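Local coordinates for probable sugar ABC transporter, sugar-binding protein (Streptococcus pneumoniae, PDB 2W7Y) that binds the blood group A-trisaccharide as the solute-binding protein of a probable sugar ABC transporter, and so probably takes part in carbohydrate uptake, at residues A[64-69]-A[326-331]; A[166-171]-A[190-195]; A[210-215]-A[383-388]. One frame throughout, in Å; residues are numbered along the deposited sequence.

Contact 1 (A[64-69]-A[326-331]); sequences DKFAEE and LEFLKY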
ATOM      1  N   ASP A  64      -6.262   0.349 -22.853  1.00 23.17           N
ATOM      2  CA  ASP A  64      -6.960   0.252 -24.141  1.00 23.45           C
ATOM      3  C   ASP A  64      -6.005   0.205 -25.338  1.00 23.29           C
ATOM      4  O   ASP A  64      -6.425  -0.043 -26.468  1.00 23.29           O
ATOM      5  CB  ASP A  64      -8.062   1.324 -24.295  1.00 23.63           C
ATOM      6  CG  ASP A  64      -7.572   2.726 -24.016  1.00 23.87           C
ATOM      7  OD1 ASP A  64      -6.359   2.979 -24.142  1.00 24.73           O
ATOM      8  OD2 ASP A  64      -8.415   3.580 -23.671  1.00 24.16           O
ATOM      9  N   LYS A  65      -4.725   0.435 -25.063  1.00 23.17           N
ATOM     10  CA  LYS A  65      -3.639   0.188 -26.002  1.00 23.19           C
ATOM     11  C   LYS A  65      -3.382  -1.320 -26.117  1.00 23.17           C
ATOM     12  O   LYS A  65      -3.058  -1.822 -27.198  1.00 22.98           O
ATOM     13  CB  LYS A  65      -2.396   0.951 -25.535  1.00 23.26           C
ATOM     14  CG  LYS A  65      -1.046   0.495 -26.064  1.00 23.41           C
ATOM     15  CD  LYS A  65       0.022   1.464 -25.565  1.00 23.94           C
ATOM     16  CE  LYS A  65       1.305   0.756 -25.171  1.00 24.45           C
ATOM     17  NZ  LYS A  65       2.211   1.658 -24.400  1.00 24.68           N
ATOM     18  N   PHE A  66      -3.537  -2.028 -24.997  1.00 23.18           N
ATOM     19  CA  PHE A  66      -3.531  -3.494 -24.981  1.00 23.22           C
ATOM     20  C   PHE A  66      -4.738  -4.044 -25.749  1.00 23.26           C
ATOM     21  O   PHE A  66      -4.614  -5.020 -26.488  1.00 23.32           O
ATOM     22  CB  PHE A  66      -3.526  -4.027 -23.539  1.00 23.15           C
ATOM     23  CG  PHE A  66      -3.646  -5.528 -23.438  1.00 22.93           C
ATOM     24  CD1 PHE A  66      -2.512  -6.333 -23.452  1.00 22.81           C
ATOM     25  CD2 PHE A  66      -4.893  -6.137 -23.321  1.00 23.04           C
ATOM     26  CE1 PHE A  66      -2.613  -7.712 -23.358  1.00 22.57           C
ATOM     27  CE2 PHE A  66      -5.005  -7.525 -23.230  1.00 22.89           C
ATOM     28  CZ  PHE A  66      -3.864  -8.311 -23.248  1.00 22.78           C
ATOM     29  N   ALA A  67      -5.896  -3.411 -25.567  1.00 23.24           N
ATOM     30  CA  ALA A  67      -7.127  -3.810 -26.247  1.00 23.19           C
ATOM     31  C   ALA A  67      -7.011  -3.721 -27.773  1.00 23.26           C
ATOM     32  O   ALA A  67      -7.459  -4.621 -28.487  1.00 23.19           O
ATOM     33  CB  ALA A  67      -8.298  -2.980 -25.746  1.00 23.16           C
ATOM     34  N   GLU A  68      -6.400  -2.640 -28.260  1.00 23.30           N
ATOM     35  CA  GLU A  68      -6.191  -2.425 -29.696  1.00 23.48           C
ATOM     36  C   GLU A  68      -5.131  -3.369 -30.270  1.00 23.54           C
ATOM     37  O   GLU A  68      -5.163  -3.718 -31.453  1.00 23.51           O
ATOM     38  CB  GLU A  68      -5.811  -0.966 -29.974  1.00 23.47           C
ATOM     39  CG  GLU A  68      -6.944   0.039 -29.755  1.00 23.60           C
ATOM     40  CD  GLU A  68      -8.147  -0.205 -30.659  1.00 23.83           C
ATOM     41  OE1 GLU A  68      -7.967  -0.281 -31.899  1.00 23.44           O
ATOM     42  OE2 GLU A  68      -9.276  -0.316 -30.125  1.00 23.90           O
ATOM     43  N   GLU A  69      -4.200  -3.772 -29.409  1.00 23.62           N
ATOM     44  CA  GLU A  69      -3.145  -4.730 -29.726  1.00 23.63           C
ATOM     45  C   GLU A  69      -3.729  -6.124 -29.958  1.00 23.72           C
ATOM     46  O   GLU A  69      -3.113  -6.962 -30.622  1.00 23.81           O
ATOM     47  CB  GLU A  69      -2.171  -4.775 -28.550  1.00 23.69           C
ATOM     48  CG  GLU A  69      -0.741  -5.127 -28.866  1.00 23.46           C
ATOM     49  CD  GLU A  69       0.141  -4.989 -27.639  1.00 23.86           C
ATOM     50  OE1 GLU A  69       0.906  -4.002 -27.566  1.00 23.83           O
ATOM     51  OE2 GLU A  69       0.047  -5.849 -26.731  1.00 23.90           O
ATOM     52  N   LEU A 326      -3.647 -13.715 -19.119  1.00 22.90           N
ATOM     53  CA  LEU A 326      -2.239 -13.949 -18.790  1.00 22.97           C
ATOM     54  C   LEU A 326      -1.326 -13.120 -19.689  1.00 23.03           C
ATOM     55  O   LEU A 326      -0.269 -12.657 -19.247  1.00 22.94           O
ATOM     56  CB  LEU A 326      -1.890 -15.441 -18.875  1.00 22.93           C
ATOM     57  CG  LEU A 326      -2.444 -16.351 -17.768  1.00 22.91           C
ATOM     58  CD1 LEU A 326      -2.353 -17.816 -18.173  1.00 22.81           C
ATOM     59  CD2 LEU A 326      -1.748 -16.117 -16.428  1.00 22.64           C
ATOM     60  N   GLU A 327      -1.745 -12.931 -20.943  1.00 23.02           N
ATOM     61  CA  GLU A 327      -1.080 -11.999 -21.860  1.00 23.10           C
ATOM     62  C   GLU A 327      -1.109 -10.562 -21.316  1.00 23.11           C
ATOM     63  O   GLU A 327      -0.158  -9.807 -21.511  1.00 23.26           O
ATOM     64  CB  GLU A 327      -1.702 -12.062 -23.263  1.00 23.18           C
ATOM     65  CG  GLU A 327      -1.379 -13.347 -24.052  1.00 23.59           C
ATOM     66  CD  GLU A 327      -2.220 -13.518 -25.322  1.00 24.47           C
ATOM     67  OE1 GLU A 327      -2.468 -12.514 -26.021  1.00 24.95           O
ATOM     68  OE2 GLU A 327      -2.628 -14.662 -25.640  1.00 24.55           O
ATOM     69  N   PHE A 328      -2.192 -10.201 -20.624  1.00 22.99           N
ATOM     70  CA  PHE A 328      -2.329  -8.875 -20.017  1.00 22.88           C
ATOM     71  C   PHE A 328      -1.401  -8.689 -18.812  1.00 22.78           C
ATOM     72  O   PHE A 328      -0.839  -7.612 -18.618  1.00 22.64           O
ATOM     73  CB  PHE A 328      -3.791  -8.591 -19.639  1.00 22.93           C
ATOM     74  CG  PHE A 328      -4.005  -7.252 -18.978  1.00 22.89           C
ATOM     75  CD1 PHE A 328      -3.799  -6.068 -19.684  1.00 22.49           C
ATOM     76  CD2 PHE A 328      -4.414  -7.177 -17.648  1.00 22.91           C
ATOM     77  CE1 PHE A 328      -3.995  -4.828 -19.078  1.00 22.31           C
ATOM     78  CE2 PHE A 328      -4.618  -5.940 -17.036  1.00 22.59           C
ATOM     79  CZ  PHE A 328      -4.412  -4.765 -17.755  1.00 22.55           C
ATOM     80  N   LEU A 329      -1.262  -9.741 -18.008  1.00 22.75           N
ATOM     81  CA  LEU A 329      -0.274  -9.794 -16.935  1.00 22.92           C
ATOM     82  C   LEU A 329       1.142  -9.608 -17.489  1.00 23.02           C
ATOM     83  O   LEU A 329       1.924  -8.831 -16.949  1.00 23.03           O
ATOM     84  CB  LEU A 329      -0.385 -11.123 -16.171  1.00 22.88           C
ATOM     85  CG  LEU A 329       0.757 -11.528 -15.229  1.00 23.11           C
ATOM     86  CD1 LEU A 329       0.867 -10.571 -14.052  1.00 23.35           C
ATOM     87  CD2 LEU A 329       0.590 -12.959 -14.743  1.00 23.22           C
ATOM     88  N   LYS A 330       1.450 -10.334 -18.565  1.00 23.13           N
ATOM     89  CA  LYS A 330       2.715 -10.230 -19.294  1.00 23.24           C
ATOM     90  C   LYS A 330       2.966  -8.801 -19.788  1.00 23.23           C
ATOM     91  O   LYS A 330       4.082  -8.280 -19.682  1.00 23.30           O
ATOM     92  CB  LYS A 330       2.688 -11.210 -20.476  1.00 23.36           C
ATOM     93  CG  LYS A 330       3.812 -11.079 -21.498  1.00 23.48           C
ATOM     94  CD  LYS A 330       4.911 -12.095 -21.253  1.00 23.80           C
ATOM     95  CE  LYS A 330       5.644 -12.432 -22.538  1.00 23.92           C
ATOM     96  NZ  LYS A 330       4.861 -13.369 -23.396  1.00 24.51           N
ATOM     97  N   TYR A 331       1.917  -8.180 -20.324  1.00 23.07           N
ATOM     98  CA  TYR A 331       1.980  -6.826 -20.869  1.00 23.01           C
ATOM     99  C   TYR A 331       2.256  -5.765 -19.791  1.00 23.05           C
ATOM    100  O   TYR A 331       3.173  -4.952 -19.933  1.00 22.78           O
ATOM    101  CB  TYR A 331       0.683  -6.526 -21.627  1.00 22.88           C
ATOM    102  CG  TYR A 331       0.476  -5.084 -22.031  1.00 22.95           C
ATOM    103  CD1 TYR A 331       1.050  -4.575 -23.198  1.00 22.98           C
ATOM    104  CD2 TYR A 331      -0.318  -4.232 -21.259  1.00 22.67           C
ATOM    105  CE1 TYR A 331       0.850  -3.246 -23.579  1.00 22.89           C
ATOM    106  CE2 TYR A 331      -0.522  -2.909 -21.625  1.00 22.51           C
ATOM    107  CZ  TYR A 331       0.060  -2.422 -22.787  1.00 22.96           C
ATOM    108  OH  TYR A 331      -0.144  -1.112 -23.154  1.00 22.60           O
TER

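Contact 2 (A[166-171]-A[190-195]); sequences DIFAKA and ASIRKQ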
ATOM      1  N   ASP A 166       9.604  22.525   6.587  1.00 23.00           N
ATOM      2  CA  ASP A 166       9.428  23.869   7.152  1.00 23.10           C
ATOM      3  C   ASP A 166       8.726  23.858   8.507  1.00 23.02           C
ATOM      4  O   ASP A 166       9.145  24.556   9.429  1.00 23.06           O
ATOM      5  CB  ASP A 166       8.674  24.787   6.180  1.00 23.05           C
ATOM      6  CG  ASP A 166       9.430  25.020   4.882  1.00 23.34           C
ATOM      7  OD1 ASP A 166      10.643  24.723   4.819  1.00 23.24           O
ATOM      8  OD2 ASP A 166       8.803  25.509   3.915  1.00 24.08           O
ATOM      9  N   ILE A 167       7.657  23.072   8.613  1.00 23.04           N
ATOM     10  CA  ILE A 167       6.921  22.906   9.870  1.00 23.07           C
ATOM     11  C   ILE A 167       7.797  22.280  10.961  1.00 22.94           C
ATOM     12  O   ILE A 167       7.759  22.719  12.113  1.00 23.13           O
ATOM     13  CB  ILE A 167       5.605  22.095   9.665  1.00 23.08           C
ATOM     14  CG1 ILE A 167       4.632  22.878   8.767  1.00 23.13           C
ATOM     15  CG2 ILE A 167       4.959  21.748  11.006  1.00 23.01           C
ATOM     16  CD1 ILE A 167       3.448  22.071   8.241  1.00 22.96           C
ATOM     17  N   PHE A 168       8.588  21.271  10.594  1.00 22.90           N
ATOM     18  CA  PHE A 168       9.524  20.629  11.525  1.00 22.89           C
ATOM     19  C   PHE A 168      10.585  21.608  12.031  1.00 23.00           C
ATOM     20  O   PHE A 168      10.859  21.668  13.234  1.00 22.99           O
ATOM     21  CB  PHE A 168      10.192  19.414  10.876  1.00 22.76           C
ATOM     22  CG  PHE A 168       9.400  18.138  11.004  1.00 22.94           C
ATOM     23  CD1 PHE A 168       8.213  17.956  10.289  1.00 22.85           C
ATOM     24  CD2 PHE A 168       9.843  17.114  11.834  1.00 22.60           C
ATOM     25  CE1 PHE A 168       7.478  16.777  10.406  1.00 22.66           C
ATOM     26  CE2 PHE A 168       9.113  15.931  11.956  1.00 23.09           C
ATOM     27  CZ  PHE A 168       7.929  15.762  11.239  1.00 22.49           C
ATOM     28  N   ALA A 169      11.170  22.372  11.107  1.00 22.88           N
ATOM     29  CA  ALA A 169      12.206  23.344  11.437  1.00 22.98           C
ATOM     30  C   ALA A 169      11.690  24.412  12.395  1.00 23.16           C
ATOM     31  O   ALA A 169      12.386  24.781  13.344  1.00 23.30           O
ATOM     32  CB  ALA A 169      12.762  23.977  10.177  1.00 23.00           C
ATOM     33  N   LYS A 170      10.463  24.877  12.149  1.00 23.25           N
ATOM     34  CA  LYS A 170       9.805  25.899  12.968  1.00 23.39           C
ATOM     35  C   LYS A 170       9.435  25.417  14.367  1.00 23.35           C
ATOM     36  O   LYS A 170       9.480  26.186  15.332  1.00 23.47           O
ATOM     37  CB  LYS A 170       8.568  26.454  12.249  1.00 23.35           C
ATOM     38  CG  LYS A 170       8.894  27.320  11.033  1.00 23.84           C
ATOM     39  CD  LYS A 170       7.649  27.950  10.428  1.00 24.37           C
ATOM     40  CE  LYS A 170       8.005  28.888   9.289  1.00 24.27           C
ATOM     41  NZ  LYS A 170       8.395  28.147   8.055  1.00 24.52           N
ATOM     42  N   ALA A 171       9.078  24.141  14.465  1.00 23.33           N
ATOM     43  CA  ALA A 171       8.740  23.518  15.740  1.00 23.28           C
ATOM     44  C   ALA A 171       9.981  23.131  16.542  1.00 23.26           C
ATOM     45  O   ALA A 171       9.886  22.849  17.737  1.00 23.44           O
ATOM     46  CB  ALA A 171       7.861  22.299  15.506  1.00 23.20           C
ATOM     47  N   ALA A 190       4.628  15.996  19.507  1.00 23.26           N
ATOM     48  CA  ALA A 190       4.232  16.903  20.587  1.00 23.22           C
ATOM     49  C   ALA A 190       4.706  18.342  20.334  1.00 23.15           C
ATOM     50  O   ALA A 190       3.940  19.289  20.512  1.00 23.23           O
ATOM     51  CB  ALA A 190       4.742  16.389  21.928  1.00 23.09           C
ATOM     52  N   SER A 191       5.958  18.491  19.900  1.00 23.24           N
ATOM     53  CA  SER A 191       6.539  19.794  19.547  1.00 23.36           C
ATOM     54  C   SER A 191       5.762  20.525  18.457  1.00 23.31           C
ATOM     55  O   SER A 191       5.580  21.741  18.528  1.00 23.45           O
ATOM     56  CB  SER A 191       7.988  19.626  19.088  1.00 23.29           C
ATOM     57  OG  SER A 191       8.775  19.020  20.094  1.00 23.81           O
ATOM     58  N   ILE A 192       5.321  19.772  17.451  1.00 23.27           N
ATOM     59  CA  ILE A 192       4.616  20.320  16.293  1.00 23.26           C
ATOM     60  C   ILE A 192       3.206  20.776  16.666  1.00 23.37           C
ATOM     61  O   ILE A 192       2.707  21.774  16.135  1.00 23.40           O
ATOM     62  CB  ILE A 192       4.598  19.299  15.120  1.00 23.35           C
ATOM     63  CG1 ILE A 192       5.992  19.221  14.485  1.00 22.94           C
ATOM     64  CG2 ILE A 192       3.560  19.684  14.064  1.00 23.51           C
ATOM     65  CD1 ILE A 192       6.272  17.958  13.745  1.00 22.43           C
ATOM     66  N   ARG A 193       2.583  20.049  17.592  1.00 23.45           N
ATOM     67  CA  ARG A 193       1.249  20.382  18.093  1.00 23.43           C
ATOM     68  C   ARG A 193       1.238  21.638  18.968  1.00 23.46           C
ATOM     69  O   ARG A 193       0.185  22.253  19.152  1.00 23.64           O
ATOM     70  CB  ARG A 193       0.631  19.194  18.846  1.00 23.41           C
ATOM     71  CG  ARG A 193       0.271  18.021  17.955  1.00 23.07           C
ATOM     72  CD  ARG A 193      -0.464  16.930  18.716  1.00 23.09           C
ATOM     73  NE  ARG A 193      -0.484  15.684  17.951  1.00 23.01           N
ATOM     74  CZ  ARG A 193       0.278  14.623  18.204  1.00 22.81           C
ATOM     75  NH1 ARG A 193       1.120  14.621  19.227  1.00 22.66           N
ATOM     76  NH2 ARG A 193       0.189  13.550  17.434  1.00 23.20           N
ATOM     77  N   LYS A 194       2.399  22.014  19.504  1.00 23.47           N
ATOM     78  CA  LYS A 194       2.541  23.267  20.262  1.00 23.48           C
ATOM     79  C   LYS A 194       2.374  24.495  19.362  1.00 23.59           C
ATOM     80  O   LYS A 194       2.110  25.603  19.841  1.00 23.60           O
ATOM     81  CB  LYS A 194       3.884  23.316  20.994  1.00 23.41           C
ATOM     82  CG  LYS A 194       3.908  22.527  22.293  1.00 23.49           C
ATOM     83  CD  LYS A 194       5.327  22.331  22.800  1.00 23.69           C
ATOM     84  CE  LYS A 194       5.354  21.432  24.029  1.00 23.89           C
ATOM     85  NZ  LYS A 194       6.646  20.699  24.156  1.00 24.01           N
ATOM     86  N   GLN A 195       2.538  24.281  18.059  1.00 23.67           N
ATOM     87  CA  GLN A 195       2.261  25.289  17.043  1.00 23.77           C
ATOM     88  C   GLN A 195       0.792  25.174  16.655  1.00 23.79           C
ATOM     89  O   GLN A 195       0.243  24.069  16.622  1.00 23.99           O
ATOM     90  CB  GLN A 195       3.121  25.040  15.798  1.00 23.77           C
ATOM     91  CG  GLN A 195       4.570  24.634  16.067  1.00 23.78           C
ATOM     92  CD  GLN A 195       5.524  25.811  16.116  1.00 23.58           C
ATOM     93  OE1 GLN A 195       5.338  26.811  15.419  1.00 23.60           O
ATOM     94  NE2 GLN A 195       6.561  25.691  16.932  1.00 23.64           N
TER

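Contact 3 (A[210-215]-A[383-388]); sequences LFNTVL and AVVPTV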
ATOM      1  N   LEU A 210       1.726   3.054  11.155  1.00 23.06           N
ATOM      2  CA  LEU A 210       2.460   3.219  12.412  1.00 22.99           C
ATOM      3  C   LEU A 210       2.517   1.918  13.211  1.00 23.02           C
ATOM      4  O   LEU A 210       3.564   1.575  13.756  1.00 23.08           O
ATOM      5  CB  LEU A 210       1.863   4.346  13.260  1.00 23.07           C
ATOM      6  CG  LEU A 210       2.084   5.802  12.820  1.00 22.72           C
ATOM      7  CD1 LEU A 210       1.327   6.752  13.735  1.00 21.87           C
ATOM      8  CD2 LEU A 210       3.565   6.160  12.784  1.00 22.45           C
ATOM      9  N   PHE A 211       1.393   1.201  13.272  1.00 23.11           N
ATOM     10  CA  PHE A 211       1.327  -0.118  13.917  1.00 23.17           C
ATOM     11  C   PHE A 211       2.213  -1.141  13.195  1.00 23.22           C
ATOM     12  O   PHE A 211       2.977  -1.866  13.834  1.00 23.21           O
ATOM     13  CB  PHE A 211      -0.123  -0.623  13.987  1.00 23.10           C
ATOM     14  CG  PHE A 211      -0.260  -2.036  14.524  1.00 23.21           C
ATOM     15  CD1 PHE A 211      -0.200  -2.289  15.895  1.00 23.11           C
ATOM     16  CD2 PHE A 211      -0.459  -3.110  13.656  1.00 22.91           C
ATOM     17  CE1 PHE A 211      -0.325  -3.597  16.392  1.00 23.13           C
ATOM     18  CE2 PHE A 211      -0.589  -4.414  14.141  1.00 23.10           C
ATOM     19  CZ  PHE A 211      -0.524  -4.660  15.510  1.00 22.98           C
ATOM     20  N   ASN A 212       2.090  -1.185  11.871  1.00 23.10           N
ATOM     21  CA  ASN A 212       2.851  -2.087  11.012  1.00 23.12           C
ATOM     22  C   ASN A 212       4.354  -1.961  11.223  1.00 23.11           C
ATOM     23  O   ASN A 212       5.070  -2.965  11.294  1.00 23.04           O
ATOM     24  CB  ASN A 212       2.526  -1.780   9.546  1.00 23.26           C
ATOM     25  CG  ASN A 212       2.631  -2.996   8.633  1.00 23.27           C
ATOM     26  OD1 ASN A 212       1.878  -3.105   7.670  1.00 23.92           O
ATOM     27  ND2 ASN A 212       3.569  -3.896   8.911  1.00 23.40           N
ATOM     28  N   THR A 213       4.820  -0.718  11.332  1.00 23.08           N
ATOM     29  CA  THR A 213       6.249  -0.436  11.426  1.00 22.98           C
ATOM     30  C   THR A 213       6.809  -0.524  12.845  1.00 23.00           C
ATOM     31  O   THR A 213       7.969  -0.901  13.019  1.00 22.92           O
ATOM     32  CB  THR A 213       6.629   0.914  10.762  1.00 22.88           C
ATOM     33  OG1 THR A 213       5.797   1.970  11.266  1.00 23.19           O
ATOM     34  CG2 THR A 213       6.461   0.827   9.259  1.00 22.64           C
ATOM     35  N   VAL A 214       5.997  -0.194  13.850  1.00 23.09           N
ATOM     36  CA  VAL A 214       6.455  -0.248  15.248  1.00 23.34           C
ATOM     37  C   VAL A 214       6.556  -1.692  15.732  1.00 23.51           C
ATOM     38  O   VAL A 214       7.366  -2.009  16.603  1.00 23.80           O
ATOM     39  CB  VAL A 214       5.606   0.646  16.216  1.00 23.33           C
ATOM     40  CG1 VAL A 214       4.277  -0.011  16.581  1.00 23.32           C
ATOM     41  CG2 VAL A 214       6.404   0.981  17.475  1.00 23.23           C
ATOM     42  N   LEU A 215       5.739  -2.563  15.147  1.00 23.63           N
ATOM     43  CA  LEU A 215       5.824  -3.994  15.387  1.00 23.61           C
ATOM     44  C   LEU A 215       7.156  -4.530  14.850  1.00 23.62           C
ATOM     45  O   LEU A 215       7.794  -5.367  15.487  1.00 23.86           O
ATOM     46  CB  LEU A 215       4.631  -4.708  14.740  1.00 23.60           C
ATOM     47  CG  LEU A 215       4.267  -6.135  15.164  1.00 23.63           C
ATOM     48  CD1 LEU A 215       3.835  -6.209  16.625  1.00 23.37           C
ATOM     49  CD2 LEU A 215       3.168  -6.667  14.264  1.00 23.87           C
ATOM     50  N   ALA A 383      15.392  -2.138   8.775  1.00 23.39           N
ATOM     51  CA  ALA A 383      14.455  -3.251   8.752  1.00 23.42           C
ATOM     52  C   ALA A 383      13.307  -2.928   7.822  1.00 23.47           C
ATOM     53  O   ALA A 383      12.876  -1.777   7.718  1.00 23.60           O
ATOM     54  CB  ALA A 383      13.934  -3.552  10.153  1.00 23.40           C
ATOM     55  N   VAL A 384      12.808  -3.949   7.144  1.00 23.55           N
ATOM     56  CA  VAL A 384      11.699  -3.766   6.232  1.00 23.43           C
ATOM     57  C   VAL A 384      10.615  -4.822   6.502  1.00 23.41           C
ATOM     58  O   VAL A 384      10.921  -6.011   6.676  1.00 23.50           O
ATOM     59  CB  VAL A 384      12.209  -3.704   4.758  1.00 23.56           C
ATOM     60  CG1 VAL A 384      11.940  -4.996   3.980  1.00 23.82           C
ATOM     61  CG2 VAL A 384      11.665  -2.471   4.055  1.00 23.46           C
ATOM     62  N   VAL A 385       9.364  -4.366   6.583  1.00 23.10           N
ATOM     63  CA  VAL A 385       8.213  -5.228   6.874  1.00 23.13           C
ATOM     64  C   VAL A 385       7.197  -5.262   5.718  1.00 23.11           C
ATOM     65  O   VAL A 385       7.132  -4.319   4.929  1.00 23.03           O
ATOM     66  CB  VAL A 385       7.484  -4.819   8.203  1.00 23.10           C
ATOM     67  CG1 VAL A 385       8.377  -5.057   9.414  1.00 23.04           C
ATOM     68  CG2 VAL A 385       6.999  -3.372   8.160  1.00 23.09           C
ATOM     69  N   PRO A 386       6.422  -6.363   5.599  1.00 23.13           N
ATOM     70  CA  PRO A 386       5.312  -6.372   4.650  1.00 23.13           C
ATOM     71  C   PRO A 386       4.068  -5.736   5.277  1.00 23.08           C
ATOM     72  O   PRO A 386       4.043  -5.488   6.485  1.00 23.21           O
ATOM     73  CB  PRO A 386       5.086  -7.864   4.394  1.00 22.96           C
ATOM     74  CG  PRO A 386       5.480  -8.523   5.670  1.00 23.10           C
ATOM     75  CD  PRO A 386       6.544  -7.652   6.312  1.00 23.19           C
ATOM     76  N   THR A 387       3.048  -5.467   4.473  1.00 23.07           N
ATOM     77  CA  THR A 387       1.815  -4.886   5.006  1.00 23.20           C
ATOM     78  C   THR A 387       1.006  -5.949   5.736  1.00 23.39           C
ATOM     79  O   THR A 387       0.974  -7.115   5.315  1.00 23.44           O
ATOM     80  CB  THR A 387       0.924  -4.263   3.915  1.00 23.01           C
ATOM     81  OG1 THR A 387       0.666  -5.239   2.900  1.00 23.40           O
ATOM     82  CG2 THR A 387       1.580  -3.040   3.301  1.00 22.91           C
ATOM     83  N   VAL A 388       0.367  -5.537   6.831  1.00 23.31           N
ATOM     84  CA  VAL A 388      -0.606  -6.361   7.553  1.00 23.37           C
ATOM     85  C   VAL A 388      -1.587  -7.023   6.577  1.00 23.42           C
ATOM     86  O   VAL A 388      -1.893  -8.212   6.707  1.00 23.55           O
ATOM     87  CB  VAL A 388      -1.381  -5.520   8.616  1.00 23.38           C
ATOM     88  CG1 VAL A 388      -2.656  -6.228   9.074  1.00 23.43           C
ATOM     89  CG2 VAL A 388      -0.484  -5.199   9.810  1.00 23.19           C
TER

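Contact 1 (A[64-69]-A[326-331])
Phe66 of helix 54-69 reaches across to helix 319-332 and lodges its ring between Phe328 and Tyr331, three residues apart on the facing helix. The two helical segments run at 126° to each other with their axes 11.2 Å apart at closest approach, a separation bridged by aromatic side chains. Phe328 meets the Phe66 ring edge-to-face: the centroids lie 5.1 Å apart, the planes are inclined at 69°, and CD1 of Phe328 sits over the middle of the Phe66 face. On that same ring, CB of Phe328 makes a CH-pi contact, 4.1 Å from the Phe66 centroid. Tyr331 is placed differently. Its ring and that of Phe66 are oblique; the two side chains run antiparallel alongside each other, and CB of Phe66 lies over the Tyr331 face, 4.0 Å from its centroid. The first torsion of Phe66 (175°) sets CG anti to the backbone N and carries the ring out toward the other helix, where CE1 comes within 3.5 Å of Phe328 CA. At the solvent side the aliphatic chain of Lys65 crosses the end of Tyr331 at about a right angle, with CE at the ring edge, while the carboxylate plane of Glu69 is steeply inclined to the ring. Phe77 and Phe42 extend the aromatic cluster around Phe328, setting both helices against strands 76-81 and 39-44, parallel neighbours in one sheet; Phe77 also meets Phe66 edge-to-face. The hydroxyl of Tyr331 is hydrogen-bonded to the carbonyl O of Leu62, a turn before Phe66 on helix 54-69. The chemistry is therefore divided: between the two segments adhesion is apolar and aromatic, whereas the phenol adds a polar tie to the same helix just outside the contact and gives its buried side chain a polar partner.

Contact 2 (A[166-171]-A[190-195])
Ile192 supplies the close-packed half of this contact: its CG1, CG2 and CD1 each meet a different residue of helix 165-171. CD1 lies almost centrally over one face of the Phe168 ring, 3.7 Å from the centroid and only 11° off the normal, which identifies a CH-pi contact. CG1 touches CB of Ala171 at 3.7 Å, and CG2 meets Ile167 CG2 at 3.9 Å, the two isoleucine side chains crossing at about a right angle. The torsions of Ile192 explain this spread: chi1 of -74° turns CG1 beside the backbone N, and an extended chi2 carries CD1 onward to the ring. The backbones also come close here, with the CA atoms of Ala171 and Ile192 5.2 Å apart, and the Ala171 methyl group fits against Ser191 O as well.

Toward solvent the packing becomes looser and more polar. Gln195, in the turn after helix 182-193, bends at chi2 (-92°) and lays its amide beside the end of helix 165-171; NE2 is 3.3 Å from Ala171 CA and 3.4 Å from Lys170 O. The Lys170 chain leads away from this amide. Ser191 presents CB to Ala171 O, while its hydroxyl is engaged by Gln187 O within its own helix.

Around the apolar half, the loop residue Ala275 touches both isoleucines, and Tyr163 of strand 157-164 meets Phe168 edge-to-face. The contact thus joins the short helix directly following that strand to the C-terminal end of helix 182-193, whose Arg193 forms a salt bridge with Glu249 of helix 237-252.

Contact 3 (A[210-215]-A[383-388])
Asn212 of helix 207-215 bonds through its side chain to the N-terminus of helix 388-392, where Thr387 is the N-cap residue in the turn after strand 383-385. Its amide uses both ends. OD1 accepts from Val388 N at 3.0 Å, with an N-H...O angle of 151°, and ND2 donates to Pro386 O at 2.9 Å, with a similar angle. The two bonds differ in direction: Val388 N is tilted 35° from the carbonyl plane of Asn212, whereas ND2 approaches Pro386 O closer to that carbonyl's plane. Setting CG anti to the backbone N (chi1 -150°) projects the amide from its helix into this turn. Together the bonds fix the amide orientation, since exchanging O and N would set acceptor against acceptor and donor against donor.

At the N-cap, Thr387 directs OG1 to Asp390 N. Asn212 supplies an acceptor to Val388 N, so two backbone N-H groups at the start of helix 388-392 are satisfied by side chains. Thr213 OG1 turns to Arg209 O in its own helix. The strand side is satisfied separately, as Val385 makes backbone hydrogen bonds with Ala303 and Ser305, joining strand 383-385 to strand 302-306. The contact thus ties helix 207-215 to a strand-to-helix turn close to the bound glycan, and probably helps to position that turn.

Valine methyl groups flank the amide. Val388 also places one at the edge of the Phe211 ring, which meets Phe239 edge-to-face. Nearest the amide on the strand side is Val385 CG2, 3.6 Å from Asn212 ND2.

The three contacts occupy separate parts of the chain, and none touches another. Contact 1 lies 49 Å from contact 2 and 34 Å from contact 3, centre to centre, on the other side of the chain's centre from both. Contacts 2 and 3 are closer, with centres 26 Å and nearest atoms about 8 Å apart; helix 182-193 relates them, since it carries Ile192 and also packs on Leu210 through Trp182 and Phe185. In contact 3 the Thr387 side chain is about 7 Å from the N-acetylgalactosamine unit of the bound trisaccharide. The Phe328 side chain of contact 1 is about 12 Å from the fucose, so contact 3 is the closer of these two to the sugar.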